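Long-range contacts in pyridoxine 4-oxidase (PDB 4HA6), which catalyses the FAD-dependent oxidation of the 4-hydroxymethyl group of pyridoxine to an aldehyde, with oxygen as the acceptor, as a GMC oxidoreductase: residues D269-A274 against V371-P376; L16-S21 against D197-K202. All blocks are in the same frame, centred on the assembly; numbering follows the deposited sequence.

Interaction 1: D269-A274 against V371-P376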
loop_
_atom_site.group_PDB
_atom_site.type_symbol
_atom_site.label_atom_id
_atom_site.label_comp_id
_atom_site.label_asym_id
_atom_site.label_seq_id
_atom_site.Cartn_x
_atom_site.Cartn_y
_atom_site.Cartn_z
ATOM N N ASP A 269 6.435 -26.594 -8.104
ATOM C CA ASP A 269 5.221 -27.071 -8.746
ATOM C C ASP A 269 4.526 -25.948 -9.520
ATOM O O ASP A 269 4.054 -26.151 -10.643
ATOM C CB ASP A 269 4.294 -27.773 -7.737
ATOM C CG ASP A 269 3.880 -26.880 -6.560
ATOM O OD1 ASP A 269 2.841 -27.208 -5.941
ATOM O OD2 ASP A 269 4.565 -25.871 -6.242
ATOM N N VAL A 270 4.490 -24.756 -8.929
ATOM C CA VAL A 270 3.989 -23.577 -9.640
ATOM C C VAL A 270 4.801 -23.280 -10.913
ATOM O O VAL A 270 4.236 -22.926 -11.961
ATOM C CB VAL A 270 3.985 -22.339 -8.697
ATOM C CG1 VAL A 270 3.861 -21.053 -9.469
ATOM C CG2 VAL A 270 2.876 -22.468 -7.688
ATOM N N LEU A 271 6.124 -23.408 -10.833
ATOM C CA LEU A 271 6.952 -23.080 -11.997
ATOM C C LEU A 271 6.741 -24.133 -13.084
ATOM O O LEU A 271 6.637 -23.796 -14.292
ATOM C CB LEU A 271 8.434 -22.984 -11.623
ATOM C CG LEU A 271 8.835 -21.991 -10.537
ATOM C CD1 LEU A 271 10.311 -22.160 -10.202
ATOM C CD2 LEU A 271 8.559 -20.585 -10.966
ATOM N N ASP A 272 6.667 -25.403 -12.663
ATOM C CA ASP A 272 6.372 -26.496 -13.597
ATOM C C ASP A 272 5.122 -26.138 -14.406
ATOM O O ASP A 272 5.155 -26.094 -15.626
ATOM C CB ASP A 272 6.133 -27.819 -12.841
ATOM C CG ASP A 272 7.402 -28.642 -12.657
ATOM O OD1 ASP A 272 8.503 -28.165 -13.021
ATOM O OD2 ASP A 272 7.298 -29.777 -12.134
ATOM N N ALA A 273 4.029 -25.855 -13.699
ATOM C CA ALA A 273 2.733 -25.562 -14.323
ATOM C C ALA A 273 2.777 -24.309 -15.188
ATOM O O ALA A 273 1.932 -24.123 -16.061
ATOM C CB ALA A 273 1.667 -25.413 -13.253
ATOM N N ALA A 274 3.756 -23.445 -14.950
ATOM C CA ALA A 274 3.897 -22.250 -15.770
ATOM C C ALA A 274 4.856 -22.493 -16.923
ATOM O O ALA A 274 5.097 -21.587 -17.729
ATOM C CB ALA A 274 4.388 -21.099 -14.934
ATOM N N VAL A 371 -0.053 -15.245 -5.195
ATOM C CA VAL A 371 0.127 -14.839 -6.593
ATOM C C VAL A 371 1.033 -15.877 -7.246
ATOM O O VAL A 371 2.065 -16.256 -6.671
ATOM C CB VAL A 371 0.826 -13.469 -6.719
ATOM C CG1 VAL A 371 0.725 -12.956 -8.156
ATOM C CG2 VAL A 371 0.216 -12.463 -5.769
ATOM N N ARG A 372 0.642 -16.341 -8.433
ATOM C CA ARG A 372 1.393 -17.339 -9.208
ATOM C C ARG A 372 1.539 -16.837 -10.637
ATOM O O ARG A 372 0.594 -16.260 -11.172
ATOM C CB ARG A 372 0.608 -18.652 -9.300
ATOM C CG ARG A 372 0.594 -19.508 -8.061
ATOM C CD ARG A 372 -0.296 -20.749 -8.291
ATOM N NE ARG A 372 -1.708 -20.497 -8.003
ATOM C CZ ARG A 372 -2.723 -20.873 -8.779
ATOM N NH1 ARG A 372 -2.502 -21.514 -9.921
ATOM N NH2 ARG A 372 -3.965 -20.598 -8.416
ATOM N N ILE A 373 2.689 -17.067 -11.268
ATOM C CA ILE A 373 2.804 -16.766 -12.701
ATOM C C ILE A 373 1.995 -17.816 -13.469
ATOM O O ILE A 373 1.928 -18.987 -13.034
ATOM C CB ILE A 373 4.270 -16.794 -13.200
ATOM C CG1 ILE A 373 4.962 -18.103 -12.808
ATOM C CG2 ILE A 373 5.064 -15.586 -12.664
ATOM C CD1 ILE A 373 6.317 -18.322 -13.505
ATOM N N SER A 374 1.382 -17.419 -14.588
ATOM C CA SER A 374 0.647 -18.379 -15.430
ATOM C C SER A 374 1.511 -18.946 -16.567
ATOM O O SER A 374 1.172 -19.966 -17.187
ATOM C CB SER A 374 -0.634 -17.743 -16.006
ATOM O OG SER A 374 -0.338 -16.711 -16.953
ATOM N N GLY A 375 2.625 -18.286 -16.854
ATOM C CA GLY A 375 3.510 -18.748 -17.914
ATOM C C GLY A 375 4.826 -18.008 -17.782
ATOM O O GLY A 375 4.982 -17.198 -16.861
ATOM N N PRO A 376 5.773 -18.265 -18.700
ATOM C CA PRO A 376 7.082 -17.608 -18.587
ATOM C C PRO A 376 7.089 -16.154 -19.082
ATOM O O PRO A 376 8.045 -15.433 -18.786
ATOM C CB PRO A 376 7.986 -18.454 -19.509
ATOM C CG PRO A 376 7.108 -19.596 -20.062
ATOM C CD PRO A 376 5.688 -19.178 -19.856
HETATM O O HOH W 1 1.609 -21.801 -12.432
#
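The backbones of 269-274 and 371-376 converge along their length, from 6.8 Å between the CA atoms of Val270 and Arg372 to 4.1 Å between those of Ala274 and Gly375. The contact lays the C-terminal turn of helix 268-273 and Ala274 against strand 370-372, part of a two-stranded antiparallel sheet with 383-385, and the residues that follow, through Pro376. At the wide end both methyls of Val270 meet the aliphatic part of Arg372 at about a right angle: in the conformer given, one of two, CG2 lies 3.7 Å from Arg372 CD and CG1 touches CG and CB. Replacing Val270 by an alanine would remove both branches and is likely to open a gap on the helix side of the arginine chain, freeing it to turn, with Ile383 still beside it. Farther along, Ile373 carries CG1 between its backbone N and carbonyl carbon (chi1 52°), a setting that sends CD1 to within 3.7 Å of Ala274 CB and 4.1 Å of Leu271 CD2. Met261 of helix 252-262 also packs on Ile373. No direct hydrogen bond joins the segments; one water instead donates to both Val270 O and Ile373 O. At the narrow end Ala274 O receives a CA-H...O contact from Gly375 CA at 3.3 Å, with 150° at the hydrogen, while Pro376 CD also stands 3.3 Å from that oxygen.

Interaction 2: L16-S21 against D197-K202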
loop_
_atom_site.group_PDB
_atom_site.type_symbol
_atom_site.label_atom_id
_atom_site.label_comp_id
_atom_site.label_asym_id
_atom_site.label_seq_id
_atom_site.Cartn_x
_atom_site.Cartn_y
_atom_site.Cartn_z
ATOM N N LEU A 16 15.328 4.561 -3.081
ATOM C CA LEU A 16 16.611 3.865 -3.094
ATOM C C LEU A 16 17.564 4.462 -4.116
ATOM O O LEU A 16 18.734 4.696 -3.817
ATOM C CB LEU A 16 16.420 2.364 -3.357
ATOM C CG LEU A 16 16.059 1.522 -2.130
ATOM C CD1 LEU A 16 16.036 0.040 -2.482
ATOM C CD2 LEU A 16 17.031 1.776 -1.005
ATOM N N ALA A 17 17.068 4.679 -5.332
ATOM C CA ALA A 17 17.857 5.347 -6.368
ATOM C C ALA A 17 18.531 6.621 -5.822
ATOM O O ALA A 17 19.730 6.839 -6.021
ATOM C CB ALA A 17 16.979 5.673 -7.558
ATOM N N ALA A 18 17.752 7.453 -5.132
ATOM C CA ALA A 18 18.302 8.637 -4.480
ATOM C C ALA A 18 19.309 8.264 -3.387
ATOM O O ALA A 18 20.457 8.724 -3.413
ATOM C CB ALA A 18 17.196 9.487 -3.906
ATOM N N ARG A 19 18.885 7.433 -2.432
ATOM C CA ARG A 19 19.688 7.203 -1.228
ATOM C C ARG A 19 20.991 6.429 -1.482
ATOM O O ARG A 19 22.046 6.807 -0.964
ATOM C CB ARG A 19 18.844 6.571 -0.112
ATOM C CG ARG A 19 17.788 7.554 0.467
ATOM C CD ARG A 19 18.138 8.071 1.856
ATOM N NE ARG A 19 19.572 8.181 2.036
ATOM C CZ ARG A 19 20.256 7.569 2.995
ATOM N NH1 ARG A 19 19.639 6.810 3.894
ATOM N NH2 ARG A 19 21.568 7.728 3.055
ATOM N N LEU A 20 20.927 5.374 -2.293
ATOM C CA LEU A 20 22.123 4.601 -2.616
ATOM C C LEU A 20 23.149 5.464 -3.357
ATOM O O LEU A 20 24.336 5.401 -3.063
ATOM C CB LEU A 20 21.765 3.335 -3.420
ATOM C CG LEU A 20 20.837 2.371 -2.677
ATOM C CD1 LEU A 20 20.685 1.025 -3.385
ATOM C CD2 LEU A 20 21.329 2.165 -1.266
ATOM N N SER A 21 22.689 6.304 -4.276
ATOM C CA SER A 21 23.601 7.115 -5.083
ATOM C C SER A 21 24.212 8.297 -4.324
ATOM O O SER A 21 25.058 9.015 -4.868
ATOM C CB SER A 21 22.906 7.607 -6.347
ATOM O OG SER A 21 21.832 8.460 -6.014
ATOM N N ASP A 197 8.833 12.629 -6.773
ATOM C CA ASP A 197 8.969 14.060 -6.505
ATOM C C ASP A 197 9.931 14.295 -5.327
ATOM O O ASP A 197 10.821 15.148 -5.369
ATOM C CB ASP A 197 7.595 14.662 -6.153
ATOM C CG ASP A 197 6.637 14.686 -7.334
ATOM O OD1 ASP A 197 7.109 14.727 -8.494
ATOM O OD2 ASP A 197 5.405 14.680 -7.099
ATOM N N ALA A 198 9.738 13.533 -4.262
ATOM C CA ALA A 198 10.493 13.763 -3.032
ATOM C C ALA A 198 11.957 13.334 -3.156
ATOM O O ALA A 198 12.847 14.008 -2.653
ATOM C CB ALA A 198 9.813 13.038 -1.863
ATOM N N TRP A 199 12.213 12.207 -3.812
ATOM C CA TRP A 199 13.569 11.675 -3.806
ATOM C C TRP A 199 14.316 11.856 -5.113
ATOM O O TRP A 199 15.520 12.135 -5.101
ATOM C CB TRP A 199 13.587 10.209 -3.372
ATOM C CG TRP A 199 13.479 10.048 -1.888
ATOM C CD1 TRP A 199 14.498 10.103 -0.964
ATOM C CD2 TRP A 199 12.280 9.798 -1.152
ATOM N NE1 TRP A 199 13.986 9.903 0.306
ATOM C CE2 TRP A 199 12.628 9.722 0.215
ATOM C CE3 TRP A 199 10.938 9.648 -1.515
ATOM C CZ2 TRP A 199 11.677 9.506 1.216
ATOM C CZ3 TRP A 199 9.999 9.412 -0.520
ATOM C CH2 TRP A 199 10.372 9.340 0.826
ATOM N N LEU A 200 13.613 11.688 -6.233
ATOM C CA LEU A 200 14.234 11.879 -7.544
ATOM C C LEU A 200 14.134 13.345 -7.989
ATOM O O LEU A 200 13.493 13.661 -8.987
ATOM C CB LEU A 200 13.626 10.921 -8.576
ATOM C CG LEU A 200 13.947 9.459 -8.254
ATOM C CD1 LEU A 200 13.224 8.478 -9.174
ATOM C CD2 LEU A 200 15.448 9.249 -8.329
ATOM N N THR A 201 14.762 14.234 -7.219
ATOM C CA THR A 201 14.799 15.665 -7.530
ATOM C C THR A 201 15.722 15.909 -8.729
ATOM O O THR A 201 16.420 14.988 -9.179
ATOM C CB THR A 201 15.335 16.470 -6.331
ATOM O OG1 THR A 201 16.731 16.199 -6.151
ATOM C CG2 THR A 201 14.599 16.086 -5.056
ATOM N N LYS A 202 15.716 17.138 -9.252
ATOM C CA LYS A 202 16.582 17.504 -10.377
ATOM C C LYS A 202 18.038 17.273 -10.015
ATOM O O LYS A 202 18.808 16.725 -10.805
ATOM C CB LYS A 202 16.389 18.972 -10.772
ATOM C CG LYS A 202 15.169 19.239 -11.642
ATOM C CD LYS A 202 15.516 20.156 -12.816
ATOM C CE LYS A 202 16.135 21.466 -12.351
ATOM N NZ LYS A 202 16.817 22.198 -13.460
#
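Ala18 and Trp199 bring the two segments to their nearest backbone approach, 5.7 Å between CA atoms, where helix 11-20 passes the end of helix 195-199. Helix 11-20 follows strand 4-7 and the glycine-rich turn of the Rossmann-type FAD-binding fold, and Ser11 and Ala12 at its start bind FAD. The tight part is built on two alanines. Ala18 CB sits 3.4 Å from Trp199 O and 3.7 Å from Trp199 CB, and it meets the indole at its edge, near the ring plane, 4.0 Å from CD1. The tryptophan's first torsion, with CG anti to the carbonyl carbon (chi1 -79°), keeps the indole clear of its own carbonyl; the alanine methyl lies beside CB, in touch with the oxygen and with CD1. One residue earlier, Ala17 CB rests 4.0 Å from Leu200 CD2, and both side chains also pack on Leu30 of strand 28-31. Leu200 is the centre of an inverse gamma turn, closed by a weak bond of 3.1 Å from Thr201 N to Trp199 O; Thr201 then caps helix 202-205. The looser side belongs to the partly exposed Arg19: its CG comes obliquely to the indole, no nearer than 4.4 Å from Trp199 CD1, and its guanidinium is engaged by Glu498 and Glu22 in salt bridges. With no hydrogen bond across the segments, the join rests on two alanine methyls fitted against a tryptophan, its carbonyl oxygen and a leucine branch, and the arginine's charge is met outside it.

In the fold
Interaction 1 and interaction 2 hold different elements, with centres 34 Å apart and nearest atoms about 20 Å apart; both segments of interaction 2 precede those of interaction 1 in the chain. Interaction 2 is buried, beside the dinucleotide-binding sheet, has no hydrogen bond across its segments and is held mainly by van der Waals contact. Interaction 1 is only partly buried, nearer the periphery, and mixes apolar packing with a bridging water and a CA-H...O contact. It joins helix 268-273 to strand 370-372 and what follows, whereas interaction 2 joins helix 11-20 to the end of helix 195-199. Each has a side chain about 10 Å from FAD, yet neither reaches the cofactor.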